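Local coordinates for virulence protein STM3117 (Salmonella enterica subsp. enterica serovar Typhimurium, PDB 3HUH) that promotes replication of the bacterium inside host macrophages and may take part in the biosynthesis and modification of cell-wall peptidoglycan, at residues P84-I97 with R131-Y143. Sequence-based numbering, arbitrary orientation.
Sequences PGSADLCFITSTPI and RDPDGNLIEISQY
Gln142 reaches Ile97 because its chain is extended, CG trans to the backbone N (chi1 172°) and straight on through chi2. Pro96, at the N-cap, has no polar side-chain atom to accept from the helix start; glutamine's length lets Gln142 OE1 take the N-H of Ile97 instead, at 2.9 Å from N. The donor stands above the amide plane, 56° out of it. A parallel ladder of six backbone hydrogen bonds joins strand 88-93, with Ala87 just before it, to strand 137-142. On one face, beta-branched Ile138 sets its CG2 at the edge of the Phe91 ring, 3.8 Å from CD2, while the ring also meets Phe47 and Phe61 edge-to-face. On the other, slim Cys90 lays SG 3.4 Å from Ser141 OG, which, like Glu139 OE2, is hydrogen-bonded to Ser127. Gly85 CA lies 3.2 Å from Asp134 O, and a CB there would run into that oxygen; at its positive phi (81°) it would also press on the preceding carbonyl oxygen, so glycine suits the place. Strand 88-93 pairs antiparallel with a strand of the second subunit. Joining first and last strands of a 1-4-3-2 sheet, this pairing is characteristic of the βαβββ module of the glyoxalase/VOC fold.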
ATOM      1  N   PRO A  84       5.741   7.875  10.063  1.00 17.12           N
ATOM      2  CA  PRO A  84       6.865   7.133   9.478  1.00 17.27           C
ATOM      3  C   PRO A  84       6.958   5.781  10.189  1.00 19.47           C
ATOM      4  O   PRO A  84       6.772   5.706  11.406  1.00 20.13           O
ATOM      5  CB  PRO A  84       8.067   8.022   9.796  1.00 18.21           C
ATOM      6  CG  PRO A  84       7.473   9.405   9.768  1.00 18.13           C
ATOM      7  CD  PRO A  84       6.176   9.202  10.538  1.00 17.51           C
ATOM      8  N   GLY A  85       7.223   4.719   9.430  1.00 18.06           N
ATOM      9  CA  GLY A  85       7.341   3.393  10.017  1.00 17.71           C
ATOM     10  C   GLY A  85       6.036   2.663  10.291  1.00 18.21           C
ATOM     11  O   GLY A  85       6.032   1.629  10.961  1.00 18.26           O
ATOM     12  N   SER A  86       4.929   3.180   9.766  1.00 17.29           N
ATOM     13  CA  SER A  86       3.620   2.569   9.975  1.00 17.31           C
ATOM     14  C   SER A  86       3.182   1.642   8.839  1.00 18.28           C
ATOM     15  O   SER A  86       2.114   1.027   8.913  1.00 18.82           O
ATOM     16  CB  SER A  86       2.558   3.660  10.168  1.00 17.75           C
ATOM     17  OG  SER A  86       2.404   4.453   9.002  1.00 17.27           O
ATOM     18  N   ALA A  87       3.998   1.541   7.792  1.00 17.37           N
ATOM     19  CA  ALA A  87       3.660   0.687   6.661  1.00 16.05           C
ATOM     20  C   ALA A  87       4.145  -0.749   6.826  1.00 16.84           C
ATOM     21  O   ALA A  87       5.198  -1.004   7.419  1.00 15.96           O
ATOM     22  CB  ALA A  87       4.219   1.277   5.368  1.00 16.98           C
ATOM     23  N   ASP A  88       3.359  -1.669   6.276  1.00 16.68           N
ATOM     24  CA  ASP A  88       3.619  -3.108   6.309  1.00 18.23           C
ATOM     25  C   ASP A  88       3.193  -3.539   4.906  1.00 18.79           C
ATOM     26  O   ASP A  88       2.006  -3.739   4.647  1.00 18.74           O
ATOM     27  CB  ASP A  88       2.725  -3.748   7.375  1.00 19.09           C
ATOM     28  CG  ASP A  88       3.050  -5.201   7.619  1.00 19.61           C
ATOM     29  OD1 ASP A  88       3.568  -5.866   6.693  1.00 20.24           O
ATOM     30  OD2 ASP A  88       2.766  -5.680   8.736  1.00 21.55           O
ATOM     31  N   LEU A  89       4.171  -3.664   4.011  1.00 18.50           N
ATOM     32  CA  LEU A  89       3.929  -3.963   2.601  1.00 19.14           C
ATOM     33  C   LEU A  89       4.604  -5.217   2.079  1.00 17.63           C
ATOM     34  O   LEU A  89       5.717  -5.544   2.478  1.00 17.30           O
ATOM     35  CB  LEU A  89       4.429  -2.792   1.750  1.00 19.08           C
ATOM     36  CG  LEU A  89       4.189  -1.367   2.254  1.00 21.13           C
ATOM     37  CD1 LEU A  89       4.917  -0.385   1.354  1.00 18.15           C
ATOM     38  CD2 LEU A  89       2.695  -1.070   2.285  1.00 19.65           C
ATOM     39  N   CYS A  90       3.941  -5.895   1.152  1.00 18.47           N
ATOM     40  CA  CYS A  90       4.503  -7.094   0.549  1.00 17.73           C
ATOM     41  C   CYS A  90       4.670  -6.890  -0.950  1.00 18.90           C
ATOM     42  O   CYS A  90       3.723  -6.523  -1.649  1.00 17.78           O
ATOM     43  CB  CYS A  90       3.604  -8.306   0.791  1.00 18.80           C
ATOM     44  SG  CYS A  90       4.188  -9.791  -0.075  1.00 19.84           S
ATOM     45  N   PHE A  91       5.885  -7.129  -1.431  1.00 17.76           N
ATOM     46  CA  PHE A  91       6.206  -6.983  -2.847  1.00 18.59           C
ATOM     47  C   PHE A  91       6.536  -8.347  -3.432  1.00 19.76           C
ATOM     48  O   PHE A  91       7.248  -9.136  -2.806  1.00 19.54           O
ATOM     49  CB  PHE A  91       7.421  -6.071  -3.018  1.00 18.94           C
ATOM     50  CG  PHE A  91       7.181  -4.653  -2.600  1.00 20.83           C
ATOM     51  CD1 PHE A  91       6.445  -3.792  -3.406  1.00 20.11           C
ATOM     52  CD2 PHE A  91       7.677  -4.181  -1.391  1.00 22.28           C
ATOM     53  CE1 PHE A  91       6.206  -2.478  -3.010  1.00 20.90           C
ATOM     54  CE2 PHE A  91       7.444  -2.871  -0.984  1.00 21.75           C
ATOM     55  CZ  PHE A  91       6.708  -2.017  -1.793  1.00 20.41           C
ATOM     56  N   ILE A  92       6.015  -8.632  -4.620  1.00 17.84           N
ATOM     57  CA  ILE A  92       6.310  -9.904  -5.266  1.00 18.55           C
ATOM     58  C   ILE A  92       7.528  -9.740  -6.157  1.00 17.98           C
ATOM     59  O   ILE A  92       7.643  -8.765  -6.910  1.00 18.88           O
ATOM     60  CB  ILE A  92       5.148 -10.400  -6.154  1.00 17.79           C
ATOM     61  CG1 ILE A  92       3.894 -10.613  -5.307  1.00 17.90           C
ATOM     62  CG2 ILE A  92       5.555 -11.691  -6.867  1.00 20.12           C
ATOM     63  CD1 ILE A  92       4.073 -11.585  -4.154  1.00 18.92           C
ATOM     64  N   THR A  93       8.440 -10.699  -6.066  1.00 18.56           N
ATOM     65  CA  THR A  93       9.642 -10.682  -6.880  1.00 19.95           C
ATOM     66  C   THR A  93       9.625 -11.882  -7.821  1.00 20.32           C
ATOM     67  O   THR A  93       9.019 -12.908  -7.511  1.00 20.85           O
ATOM     68  CB  THR A  93      10.921 -10.758  -6.020  1.00 20.56           C
ATOM     69  OG1 THR A  93      12.070 -10.692  -6.874  1.00 20.37           O
ATOM     70  CG2 THR A  93      10.969 -12.065  -5.235  1.00 19.12           C
ATOM     71  N   SER A  94      10.280 -11.734  -8.971  1.00 21.72           N
ATOM     72  CA  SER A  94      10.375 -12.811  -9.951  1.00 24.45           C
ATOM     73  C   SER A  94      11.762 -13.443  -9.824  1.00 25.16           C
ATOM     74  O   SER A  94      12.096 -14.410 -10.513  1.00 27.31           O
ATOM     75  CB  SER A  94      10.159 -12.270 -11.372  1.00 24.93           C
ATOM     76  OG  SER A  94      10.994 -11.160 -11.644  1.00 27.87           O
ATOM     77  N   THR A  95      12.565 -12.879  -8.929  1.00 23.86           N
ATOM     78  CA  THR A  95      13.913 -13.372  -8.670  1.00 22.81           C
ATOM     79  C   THR A  95      13.798 -14.533  -7.680  1.00 22.94           C
ATOM     80  O   THR A  95      13.000 -14.473  -6.746  1.00 22.73           O
ATOM     81  CB  THR A  95      14.776 -12.249  -8.050  1.00 23.13           C
ATOM     82  OG1 THR A  95      14.854 -11.148  -8.965  1.00 23.57           O
ATOM     83  CG2 THR A  95      16.183 -12.746  -7.735  1.00 22.94           C
ATOM     84  N   PRO A  96      14.572 -15.619  -7.883  1.00 22.15           N
ATOM     85  CA  PRO A  96      14.483 -16.744  -6.939  1.00 21.35           C
ATOM     86  C   PRO A  96      14.656 -16.196  -5.520  1.00 20.40           C
ATOM     87  O   PRO A  96      15.617 -15.479  -5.243  1.00 20.90           O
ATOM     88  CB  PRO A  96      15.640 -17.642  -7.368  1.00 23.12           C
ATOM     89  CG  PRO A  96      15.716 -17.398  -8.852  1.00 23.67           C
ATOM     90  CD  PRO A  96      15.565 -15.891  -8.938  1.00 23.29           C
ATOM     91  N   ILE A  97      13.735 -16.541  -4.626  1.00 19.62           N
ATOM     92  CA  ILE A  97      13.782 -16.019  -3.265  1.00 19.64           C
ATOM     93  C   ILE A  97      15.105 -16.235  -2.528  1.00 20.13           C
ATOM     94  O   ILE A  97      15.514 -15.378  -1.754  1.00 19.62           O
ATOM     95  CB  ILE A  97      12.593 -16.556  -2.416  1.00 18.84           C
ATOM     96  CG1 ILE A  97      12.351 -15.632  -1.214  1.00 20.49           C
ATOM     97  CG2 ILE A  97      12.856 -17.977  -1.959  1.00 18.93           C
ATOM     98  CD1 ILE A  97      11.969 -14.204  -1.608  1.00 20.67           C
ATOM     99  N   ARG A 131      13.451  -4.141   6.931  1.00 19.60           N
ATOM    100  CA  ARG A 131      12.847  -2.869   7.287  1.00 20.11           C
ATOM    101  C   ARG A 131      13.504  -1.749   6.513  1.00 19.28           C
ATOM    102  O   ARG A 131      14.702  -1.803   6.226  1.00 20.21           O
ATOM    103  CB  ARG A 131      12.991  -2.588   8.782  1.00 22.51           C
ATOM    104  CG  ARG A 131      12.093  -3.445   9.646  1.00 23.58           C
ATOM    105  CD  ARG A 131      12.104  -3.003  11.093  1.00 24.84           C
ATOM    106  NE  ARG A 131      11.387  -3.968  11.921  1.00 23.63           N
ATOM    107  CZ  ARG A 131      10.068  -4.127  11.925  1.00 25.44           C
ATOM    108  NH1 ARG A 131       9.300  -3.370  11.149  1.00 24.75           N
ATOM    109  NH2 ARG A 131       9.519  -5.063  12.688  1.00 25.52           N
ATOM    110  N   ASP A 132      12.722  -0.733   6.163  1.00 19.24           N
ATOM    111  CA  ASP A 132      13.295   0.390   5.446  1.00 19.12           C
ATOM    112  C   ASP A 132      13.845   1.380   6.474  1.00 18.17           C
ATOM    113  O   ASP A 132      13.754   1.139   7.678  1.00 19.20           O
ATOM    114  CB  ASP A 132      12.267   1.016   4.478  1.00 19.06           C
ATOM    115  CG  ASP A 132      11.209   1.868   5.162  1.00 18.08           C
ATOM    116  OD1 ASP A 132      11.162   1.954   6.406  1.00 18.76           O
ATOM    117  OD2 ASP A 132      10.405   2.468   4.416  1.00 18.37           O
ATOM    118  N   PRO A 133      14.436   2.493   6.022  1.00 19.26           N
ATOM    119  CA  PRO A 133      15.001   3.482   6.950  1.00 19.61           C
ATOM    120  C   PRO A 133      14.107   4.013   8.063  1.00 20.80           C
ATOM    121  O   PRO A 133      14.603   4.408   9.128  1.00 21.23           O
ATOM    122  CB  PRO A 133      15.474   4.587   6.015  1.00 20.51           C
ATOM    123  CG  PRO A 133      15.913   3.825   4.818  1.00 21.56           C
ATOM    124  CD  PRO A 133      14.767   2.849   4.630  1.00 20.45           C
ATOM    125  N   ASP A 134      12.798   4.014   7.831  1.00 19.01           N
ATOM    126  CA  ASP A 134      11.863   4.527   8.825  1.00 19.40           C
ATOM    127  C   ASP A 134      11.239   3.445   9.694  1.00 17.87           C
ATOM    128  O   ASP A 134      10.468   3.743  10.598  1.00 18.56           O
ATOM    129  CB  ASP A 134      10.770   5.347   8.133  1.00 18.22           C
ATOM    130  CG  ASP A 134      11.303   6.642   7.541  1.00 20.12           C
ATOM    131  OD1 ASP A 134      11.311   7.671   8.252  1.00 19.98           O
ATOM    132  OD2 ASP A 134      11.738   6.626   6.368  1.00 20.17           O
ATOM    133  N   GLY A 135      11.574   2.188   9.425  1.00 19.60           N
ATOM    134  CA  GLY A 135      11.025   1.108  10.223  1.00 18.65           C
ATOM    135  C   GLY A 135       9.838   0.399   9.595  1.00 18.63           C
ATOM    136  O   GLY A 135       9.259  -0.502  10.205  1.00 19.84           O
ATOM    137  N   ASN A 136       9.455   0.807   8.387  1.00 17.57           N
ATOM    138  CA  ASN A 136       8.346   0.149   7.711  1.00 16.91           C
ATOM    139  C   ASN A 136       8.757  -1.303   7.485  1.00 17.69           C
ATOM    140  O   ASN A 136       9.931  -1.593   7.216  1.00 17.91           O
ATOM    141  CB  ASN A 136       8.060   0.804   6.355  1.00 15.99           C
ATOM    142  CG  ASN A 136       7.587   2.244   6.484  1.00 15.68           C
ATOM    143  OD1 ASN A 136       8.085   3.136   5.795  1.00 18.24           O
ATOM    144  ND2 ASN A 136       6.621   2.474   7.357  1.00 14.03           N
ATOM    145  N   LEU A 137       7.803  -2.217   7.610  1.00 16.51           N
ATOM    146  CA  LEU A 137       8.099  -3.627   7.391  1.00 17.12           C
ATOM    147  C   LEU A 137       7.919  -3.925   5.908  1.00 17.12           C
ATOM    148  O   LEU A 137       6.859  -3.649   5.332  1.00 19.16           O
ATOM    149  CB  LEU A 137       7.167  -4.511   8.217  1.00 15.78           C
ATOM    150  CG  LEU A 137       7.442  -6.017   8.121  1.00 17.95           C
ATOM    151  CD1 LEU A 137       8.809  -6.342   8.724  1.00 20.13           C
ATOM    152  CD2 LEU A 137       6.344  -6.775   8.840  1.00 18.06           C
ATOM    153  N   ILE A 138       8.962  -4.471   5.295  1.00 16.80           N
ATOM    154  CA  ILE A 138       8.917  -4.807   3.880  1.00 17.30           C
ATOM    155  C   ILE A 138       9.057  -6.314   3.720  1.00 17.70           C
ATOM    156  O   ILE A 138      10.067  -6.902   4.100  1.00 18.70           O
ATOM    157  CB  ILE A 138      10.050  -4.106   3.104  1.00 17.90           C
ATOM    158  CG1 ILE A 138       9.981  -2.590   3.335  1.00 18.51           C
ATOM    159  CG2 ILE A 138       9.946  -4.443   1.623  1.00 18.47           C
ATOM    160  CD1 ILE A 138       8.657  -1.947   2.952  1.00 18.77           C
ATOM    161  N   GLU A 139       8.018  -6.923   3.162  1.00 16.54           N
ATOM    162  CA  GLU A 139       7.967  -8.356   2.931  1.00 17.23           C
ATOM    163  C   GLU A 139       8.220  -8.568   1.442  1.00 16.84           C
ATOM    164  O   GLU A 139       7.449  -8.099   0.609  1.00 17.86           O
ATOM    165  CB  GLU A 139       6.576  -8.883   3.325  1.00 18.53           C
ATOM    166  CG  GLU A 139       6.386 -10.398   3.222  1.00 19.57           C
ATOM    167  CD  GLU A 139       4.962 -10.847   3.552  1.00 22.12           C
ATOM    168  OE1 GLU A 139       4.152 -10.005   4.000  1.00 23.31           O
ATOM    169  OE2 GLU A 139       4.647 -12.048   3.367  1.00 20.50           O
ATOM    170  N   ILE A 140       9.319  -9.238   1.107  1.00 16.52           N
ATOM    171  CA  ILE A 140       9.644  -9.517  -0.294  1.00 17.35           C
ATOM    172  C   ILE A 140       9.338 -10.997  -0.495  1.00 18.45           C
ATOM    173  O   ILE A 140       9.898 -11.857   0.197  1.00 17.90           O
ATOM    174  CB  ILE A 140      11.121  -9.214  -0.601  1.00 18.05           C
ATOM    175  CG1 ILE A 140      11.410  -7.741  -0.298  1.00 19.35           C
ATOM    176  CG2 ILE A 140      11.410  -9.489  -2.066  1.00 17.79           C
ATOM    177  CD1 ILE A 140      12.874  -7.374  -0.290  1.00 19.86           C
ATOM    178  N   SER A 141       8.460 -11.297  -1.447  1.00 16.70           N
ATOM    179  CA  SER A 141       8.032 -12.677  -1.643  1.00 17.32           C
ATOM    180  C   SER A 141       7.978 -13.204  -3.071  1.00 18.52           C
ATOM    181  O   SER A 141       7.807 -12.454  -4.023  1.00 19.92           O
ATOM    182  CB  SER A 141       6.645 -12.841  -1.014  1.00 17.87           C
ATOM    183  OG  SER A 141       6.568 -12.155   0.226  1.00 16.76           O
ATOM    184  N   GLN A 142       8.117 -14.520  -3.198  1.00 19.65           N
ATOM    185  CA  GLN A 142       8.035 -15.184  -4.491  1.00 21.36           C
ATOM    186  C   GLN A 142       6.948 -16.244  -4.374  1.00 22.96           C
ATOM    187  O   GLN A 142       6.896 -16.979  -3.381  1.00 22.65           O
ATOM    188  CB  GLN A 142       9.362 -15.856  -4.852  1.00 22.73           C
ATOM    189  CG  GLN A 142       9.277 -16.718  -6.103  1.00 25.56           C
ATOM    190  CD  GLN A 142      10.582 -17.412  -6.423  1.00 26.88           C
ATOM    191  OE1 GLN A 142      11.286 -17.880  -5.528  1.00 26.62           O
ATOM    192  NE2 GLN A 142      10.908 -17.494  -7.708  1.00 28.73           N
ATOM    193  N   TYR A 143       6.072 -16.320  -5.370  1.00 23.31           N
ATOM    194  CA  TYR A 143       5.010 -17.318  -5.338  1.00 24.32           C
ATOM    195  C   TYR A 143       5.578 -18.715  -5.554  1.00 24.70           C
ATOM    196  O   TYR A 143       6.498 -18.845  -6.391  1.00 25.01           O
ATOM    197  CB  TYR A 143       3.954 -17.023  -6.408  1.00 24.67           C
ATOM    198  CG  TYR A 143       2.807 -16.184  -5.898  1.00 23.61           C
ATOM    199  CD1 TYR A 143       2.850 -14.793  -5.958  1.00 21.99           C
ATOM    200  CD2 TYR A 143       1.701 -16.785  -5.299  1.00 22.66           C
ATOM    201  CE1 TYR A 143       1.815 -14.019  -5.425  1.00 22.58           C
ATOM    202  CE2 TYR A 143       0.667 -16.026  -4.765  1.00 23.10           C
ATOM    203  CZ  TYR A 143       0.733 -14.644  -4.831  1.00 22.25           C
ATOM    204  OH  TYR A 143      -0.288 -13.905  -4.294  1.00 22.81           O
TER
HETATM  205  O   HOH W   1      10.077   5.831  12.409  1.00 37.47           O
HETATM  206  O   HOH W   2       6.780 -14.677  -7.729  1.00 22.79           O